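PDB 4OY7: putative secreted cellulose binding protein from Streptomyces coelicolor, which oxidatively cleaves glycosidic bonds in cellulose with a copper ion, probably leaving C1-oxidised chain ends, through its AA10 lytic polysaccharide monooxygenase domain, the part present here. Local coordinates for residues W47-D52 with S75-S80; T67-G72 with A81-R86. All coordinates share one frame; numbering follows the deposited sequence.

Both contacts lie in the monooxygenase domain and involve the long connection between strand 51-52 and strand 92-94, which has no strand of its own. Along the chain the segments alternate: 47-52, 67-72, 75-80, 81-86. The two crossings are therefore interlaced, with centres 10 Å apart. They touch directly: Val-50 CG1 of interaction 1 lies 3.5 Å from Cys-69 O of interaction 2, and Phe-79 O lies 3.4 Å from Ser-70 CB. Interaction 1 lies on a strand, 51-52, whose backbone pairs with strand 184-193, while interaction 2 includes the covalent tie of the connection to that same strand, the Cys-69 to Cys-188 disulfide.

Interaction 1 of 2, residues W47-D52 with S75-S80; sequences WFAVLD and SPYDFS
Phe-79 receives a methyl group of Val-50 over the middle of its ring, the CH-pi contact between 47-52 and 75-80. Val-50 CG2 stands 3.7 Å from the ring centroid and only 5° off the ring normal, geometry that fits this assignment. The valine torsion explains the choice of branch: CG1 lies opposite the backbone N (chi1 -168°), leaving CG2 beside that N and over the ring.

Two further apolar contacts involve a ring edge and a proline ring carbon. Ala-49 CB reaches the rim of Tyr-77, near the ring plane, 3.7 Å from CE2. Leu-51 CD1 touches Pro-76 CD at 3.7 Å, the two side chains crossing at about a right angle, while Pro-76 CB covers one face of the tyrosine ring.

Backbone carbonyls add close approaches: Leu-51 O lies 3.0 Å from Ser-75 CA, its angle to Ser-75 N being too poor for a hydrogen bond, and Ala-49 O is 3.4 Å from Phe-79 CE2.

Polar side chains of 75-80 brace that segment itself, while 47-52 bonds to residues beyond the pair. Ser-75 OG accepts from Tyr-77 N at 2.9 Å (N-H...O 162°), an ST turn, and Asp-78 closes an Asx turn with Ser-80 N. Val-50 and Asp-52 bond through their backbones to strand 184-193.

Leu-51's side chain is about 6 Å from the copper ion, near His-1 and Glu-183. The chemistry thus implies a join resting on van der Waals and CH-pi contacts, beside the copper site.

Interaction 2 of 2, residues T67-G72 with A81-R86; sequences TLCSAG and AYNAAR
Asn-83 directs its amide between Cys-69 and Ser-70, joining two short 3-10 turns within the long loop between strand 51-52 and strand 92-94 of the AA10 domain. In the first shell, both ends of the amide are engaged. Asn-83 ND2 donates to Ser-70 OG at 2.8 Å with an N-H...O angle of 150°, and the hydroxyl oxygen sits close to the amide plane. At the other end, Cys-69 N gives a weak bond to Asn-83 OD1, 3.0 Å long and bent to 127°. With oxygen and nitrogen each facing a different partner, the two contacts together support this orientation of the amide, the ND2 bond being the stronger evidence. Asn-83 CG lies beside its own backbone N and opposite the carbonyl carbon (chi1 -65°), which carries the amide across to the 67-72 turn.

Packing fills in around this pair of bonds. Cys-69 CB approaches Asn-83 OD1 to 3.2 Å and Tyr-82 O to 3.5 Å, and the amide carbon, Asn-83 CG, comes 3.7 Å from Thr-67 CA.

The second shell positions these groups. Ser-70 OG also bonds to Asp-73 OD1, placing the serine between the asparagine amide and a carboxylate that would probably polarise its hydroxyl. Cys-69 is tied through its SG to Cys-188 of strand 184-193, so the 67-72 turn is covalently attached to the sheet. On the other side, Tyr-82 O accepts from Arg-10 NH1, while the tyrosine side chain packs on Ala-35, Ala-43 and Leu-44 of the neighbouring helices. The 67-72 turn is closed from within by Thr-67 O, which accepts from Ser-70 N at 3.1 Å and from Gly-72 N at 2.9 Å, the two N-H groups arriving from opposite faces of the carbonyl plane.

Interaction 1 of 2, residues W47-D52 with S75-S80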
loop_
_atom_site.group_PDB
_atom_site.type_symbol
_atom_site.label_atom_id
_atom_site.label_comp_id
_atom_site.label_asym_id
_atom_site.label_seq_id
_atom_site.Cartn_x
_atom_site.Cartn_y
_atom_site.Cartn_z
ATOM N N TRP A 47 -7.268 -7.958 -3.154
ATOM C CA TRP A 47 -6.457 -6.748 -3.019
ATOM C C TRP A 47 -5.726 -6.566 -1.674
ATOM O O TRP A 47 -4.678 -5.906 -1.610
ATOM C CB TRP A 47 -7.358 -5.538 -3.300
ATOM C CG TRP A 47 -8.552 -5.401 -2.392
ATOM C CD1 TRP A 47 -9.808 -5.884 -2.605
ATOM C CD2 TRP A 47 -8.601 -4.726 -1.118
ATOM N NE1 TRP A 47 -10.632 -5.550 -1.561
ATOM C CE2 TRP A 47 -9.914 -4.831 -0.642
ATOM C CE3 TRP A 47 -7.647 -4.060 -0.328
ATOM C CZ2 TRP A 47 -10.308 -4.295 0.586
ATOM C CZ3 TRP A 47 -8.054 -3.500 0.871
ATOM C CH2 TRP A 47 -9.374 -3.632 1.317
ATOM N N PHE A 48 -6.259 -7.212 -0.646
ATOM C CA PHE A 48 -5.749 -7.174 0.720
ATOM C C PHE A 48 -4.673 -8.219 1.016
ATOM O O PHE A 48 -4.109 -8.217 2.107
ATOM C CB PHE A 48 -6.936 -7.392 1.676
ATOM C CG PHE A 48 -7.876 -8.488 1.216
ATOM C CD1 PHE A 48 -7.477 -9.824 1.233
ATOM C CD2 PHE A 48 -9.147 -8.183 0.720
ATOM C CE1 PHE A 48 -8.314 -10.838 0.787
ATOM C CE2 PHE A 48 -9.988 -9.196 0.286
ATOM C CZ PHE A 48 -9.567 -10.513 0.312
ATOM N N ALA A 49 -4.378 -9.105 0.073
ATOM C CA ALA A 49 -3.598 -10.293 0.380
ATOM C C ALA A 49 -2.146 -10.191 -0.074
ATOM O O ALA A 49 -1.513 -11.187 -0.404
ATOM C CB ALA A 49 -4.291 -11.535 -0.203
ATOM N N VAL A 50 -1.600 -8.969 -0.032
ATOM C CA VAL A 50 -0.219 -8.736 -0.447
ATOM C C VAL A 50 0.717 -9.096 0.721
ATOM O O VAL A 50 1.118 -8.235 1.510
ATOM C CB VAL A 50 0.014 -7.287 -0.907
ATOM C CG1 VAL A 50 1.365 -7.205 -1.587
ATOM C CG2 VAL A 50 -1.051 -6.868 -1.905
ATOM N N LEU A 51 1.070 -10.367 0.817
ATOM C CA LEU A 51 1.639 -10.921 2.016
ATOM C C LEU A 51 2.830 -11.817 1.717
ATOM O O LEU A 51 2.984 -12.345 0.624
ATOM C CB LEU A 51 0.550 -11.680 2.805
ATOM C CG LEU A 51 -0.000 -12.976 2.178
ATOM C CD1 LEU A 51 0.778 -14.221 2.577
ATOM C CD2 LEU A 51 -1.450 -13.157 2.615
ATOM N N ASP A 52 3.715 -11.934 2.700
ATOM C CA ASP A 52 4.808 -12.906 2.667
ATOM C C ASP A 52 4.678 -13.633 4.004
ATOM O O ASP A 52 4.857 -13.022 5.066
ATOM C CB ASP A 52 6.165 -12.210 2.550
ATOM C CG ASP A 52 7.357 -13.166 2.647
ATOM O OD1 ASP A 52 8.495 -12.650 2.554
ATOM O OD2 ASP A 52 7.177 -14.392 2.789
ATOM N N SER A 75 3.837 -13.805 -2.267
ATOM C CA SER A 75 2.454 -14.046 -1.803
ATOM C C SER A 75 1.847 -15.229 -2.544
ATOM O O SER A 75 2.436 -15.743 -3.504
ATOM C CB SER A 75 1.583 -12.797 -2.014
ATOM O OG SER A 75 0.971 -12.820 -3.281
ATOM N N PRO A 76 0.653 -15.650 -2.126
ATOM C CA PRO A 76 -0.059 -16.696 -2.864
ATOM C C PRO A 76 -0.581 -16.285 -4.249
ATOM O O PRO A 76 -1.126 -17.142 -4.950
ATOM C CB PRO A 76 -1.272 -16.994 -1.967
ATOM C CG PRO A 76 -0.993 -16.355 -0.654
ATOM C CD PRO A 76 -0.080 -15.204 -0.936
ATOM N N TYR A 77 -0.472 -15.003 -4.599
ATOM C CA TYR A 77 -1.051 -14.441 -5.809
ATOM C C TYR A 77 -0.020 -13.646 -6.596
ATOM O O TYR A 77 1.030 -13.244 -6.065
ATOM C CB TYR A 77 -2.236 -13.521 -5.458
ATOM C CG TYR A 77 -3.257 -14.200 -4.602
ATOM C CD1 TYR A 77 -4.004 -15.269 -5.113
ATOM C CD2 TYR A 77 -3.458 -13.829 -3.287
ATOM C CE1 TYR A 77 -4.927 -15.927 -4.332
ATOM C CE2 TYR A 77 -4.360 -14.508 -2.473
ATOM C CZ TYR A 77 -5.101 -15.547 -3.025
ATOM O OH TYR A 77 -6.015 -16.216 -2.260
ATOM N N ASP A 78 -0.354 -13.365 -7.848
ATOM C CA ASP A 78 0.510 -12.580 -8.714
ATOM C C ASP A 78 0.169 -11.114 -8.511
ATOM O O ASP A 78 -0.893 -10.675 -8.925
ATOM C CB ASP A 78 0.306 -12.979 -10.177
ATOM C CG ASP A 78 1.195 -12.202 -11.132
ATOM O OD1 ASP A 78 1.809 -11.172 -10.745
ATOM O OD2 ASP A 78 1.287 -12.613 -12.296
ATOM N N PHE A 79 1.044 -10.389 -7.814
ATOM C CA PHE A 79 0.907 -8.938 -7.617
ATOM C C PHE A 79 2.054 -8.222 -8.291
ATOM O O PHE A 79 2.267 -7.029 -8.068
ATOM C CB PHE A 79 0.934 -8.580 -6.114
ATOM C CG PHE A 79 -0.306 -8.976 -5.367
ATOM C CD1 PHE A 79 -1.537 -8.367 -5.617
ATOM C CD2 PHE A 79 -0.237 -9.960 -4.386
ATOM C CE1 PHE A 79 -2.676 -8.761 -4.924
ATOM C CE2 PHE A 79 -1.364 -10.365 -3.704
ATOM C CZ PHE A 79 -2.586 -9.763 -3.959
ATOM N N SER A 80 2.757 -8.923 -9.168
ATOM C CA SER A 80 3.986 -8.402 -9.773
ATOM C C SER A 80 3.776 -7.081 -10.522
ATOM O O SER A 80 4.640 -6.195 -10.472
ATOM C CB SER A 80 4.628 -9.461 -10.683
ATOM O OG SER A 80 5.873 -9.023 -11.218
#

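Interaction 2 of 2, residues T67-G72 with A81-R86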
loop_
_atom_site.group_PDB
_atom_site.type_symbol
_atom_site.label_atom_id
_atom_site.label_comp_id
_atom_site.label_asym_id
_atom_site.label_seq_id
_atom_site.Cartn_x
_atom_site.Cartn_y
_atom_site.Cartn_z
ATOM N N THR A 67 10.492 -4.745 -5.568
ATOM C CA THR A 67 9.429 -5.749 -5.360
ATOM C C THR A 67 8.618 -5.518 -4.089
ATOM O O THR A 67 7.783 -6.366 -3.737
ATOM C CB THR A 67 9.971 -7.175 -5.310
ATOM O OG1 THR A 67 10.660 -7.400 -4.073
ATOM C CG2 THR A 67 10.856 -7.424 -6.481
ATOM N N LEU A 68 8.831 -4.376 -3.439
ATOM C CA LEU A 68 8.163 -4.129 -2.161
ATOM C C LEU A 68 6.642 -4.209 -2.300
ATOM O O LEU A 68 5.949 -4.724 -1.413
ATOM C CB LEU A 68 8.549 -2.774 -1.527
ATOM C CG LEU A 68 9.829 -2.782 -0.679
ATOM C CD1 LEU A 68 11.013 -3.133 -1.571
ATOM C CD2 LEU A 68 10.096 -1.448 -0.006
ATOM N N CYS A 69 6.116 -3.694 -3.407
ATOM C CA CYS A 69 4.660 -3.560 -3.558
ATOM C C CYS A 69 3.929 -4.871 -3.821
ATOM O O CYS A 69 2.698 -4.907 -3.792
ATOM C CB CYS A 69 4.293 -2.527 -4.632
ATOM S SG CYS A 69 5.128 -0.932 -4.406
ATOM N N SER A 70 4.701 -5.928 -4.049
ATOM C CA SER A 70 4.153 -7.273 -4.208
ATOM C C SER A 70 4.688 -8.214 -3.135
ATOM O O SER A 70 4.666 -9.444 -3.330
ATOM C CB SER A 70 4.493 -7.841 -5.588
ATOM O OG SER A 70 5.901 -8.011 -5.757
ATOM N N ALA A 71 5.183 -7.673 -2.011
ATOM C CA ALA A 71 5.727 -8.527 -0.936
ATOM C C ALA A 71 6.840 -9.435 -1.442
ATOM O O ALA A 71 6.933 -10.625 -1.076
ATOM C CB ALA A 71 4.626 -9.353 -0.307
ATOM N N GLY A 72 7.710 -8.901 -2.278
ATOM C CA GLY A 72 8.846 -9.678 -2.794
ATOM C C GLY A 72 8.465 -10.782 -3.744
ATOM O O GLY A 72 9.278 -11.675 -4.050
ATOM N N ALA A 81 2.630 -6.948 -11.175
ATOM C CA ALA A 81 2.326 -5.737 -11.958
ATOM C C ALA A 81 2.228 -4.464 -11.134
ATOM O O ALA A 81 2.414 -3.374 -11.672
ATOM C CB ALA A 81 1.049 -5.914 -12.792
ATOM N N TYR A 82 1.996 -4.616 -9.835
ATOM C CA TYR A 82 1.797 -3.501 -8.917
ATOM C C TYR A 82 3.138 -2.907 -8.506
ATOM O O TYR A 82 3.171 -1.886 -7.855
ATOM C CB TYR A 82 0.879 -3.922 -7.734
ATOM C CG TYR A 82 -0.472 -4.325 -8.278
ATOM C CD1 TYR A 82 -1.463 -3.384 -8.499
ATOM C CD2 TYR A 82 -0.724 -5.633 -8.681
ATOM C CE1 TYR A 82 -2.675 -3.729 -9.051
ATOM C CE2 TYR A 82 -1.930 -5.987 -9.246
ATOM C CZ TYR A 82 -2.914 -5.027 -9.439
ATOM O OH TYR A 82 -4.122 -5.334 -10.042
ATOM N N ASN A 83 4.248 -3.521 -8.919
ATOM C CA ASN A 83 5.554 -2.853 -8.875
ATOM C C ASN A 83 5.895 -1.935 -10.064
ATOM O O ASN A 83 6.912 -1.236 -9.997
ATOM C CB ASN A 83 6.703 -3.892 -8.724
ATOM C CG ASN A 83 6.626 -4.621 -7.413
ATOM O OD1 ASN A 83 6.604 -3.989 -6.326
ATOM N ND2 ASN A 83 6.560 -5.939 -7.484
ATOM N N ALA A 84 5.087 -1.919 -11.127
ATOM C CA ALA A 84 5.410 -1.140 -12.332
ATOM C C ALA A 84 5.758 0.296 -11.982
ATOM O O ALA A 84 5.012 0.986 -11.293
ATOM C CB ALA A 84 4.252 -1.192 -13.322
ATOM N N ALA A 85 6.922 0.724 -12.449
ATOM C CA ALA A 85 7.440 2.050 -12.151
ATOM C C ALA A 85 6.852 3.050 -13.160
ATOM O O ALA A 85 7.490 3.415 -14.187
ATOM C CB ALA A 85 8.968 2.048 -12.207
ATOM N N ARG A 86 5.617 3.454 -12.861
ATOM C CA ARG A 86 4.808 4.319 -13.717
ATOM C C ARG A 86 4.316 5.507 -12.906
ATOM O O ARG A 86 4.123 5.401 -11.690
ATOM C CB ARG A 86 3.567 3.555 -14.185
ATOM C CG ARG A 86 3.819 2.408 -15.108
ATOM C CD ARG A 86 2.554 1.614 -15.360
ATOM N NE ARG A 86 1.656 2.396 -16.197
ATOM C CZ ARG A 86 1.141 1.985 -17.347
ATOM N NH1 ARG A 86 1.419 0.779 -17.838
ATOM N NH2 ARG A 86 0.329 2.793 -18.008
#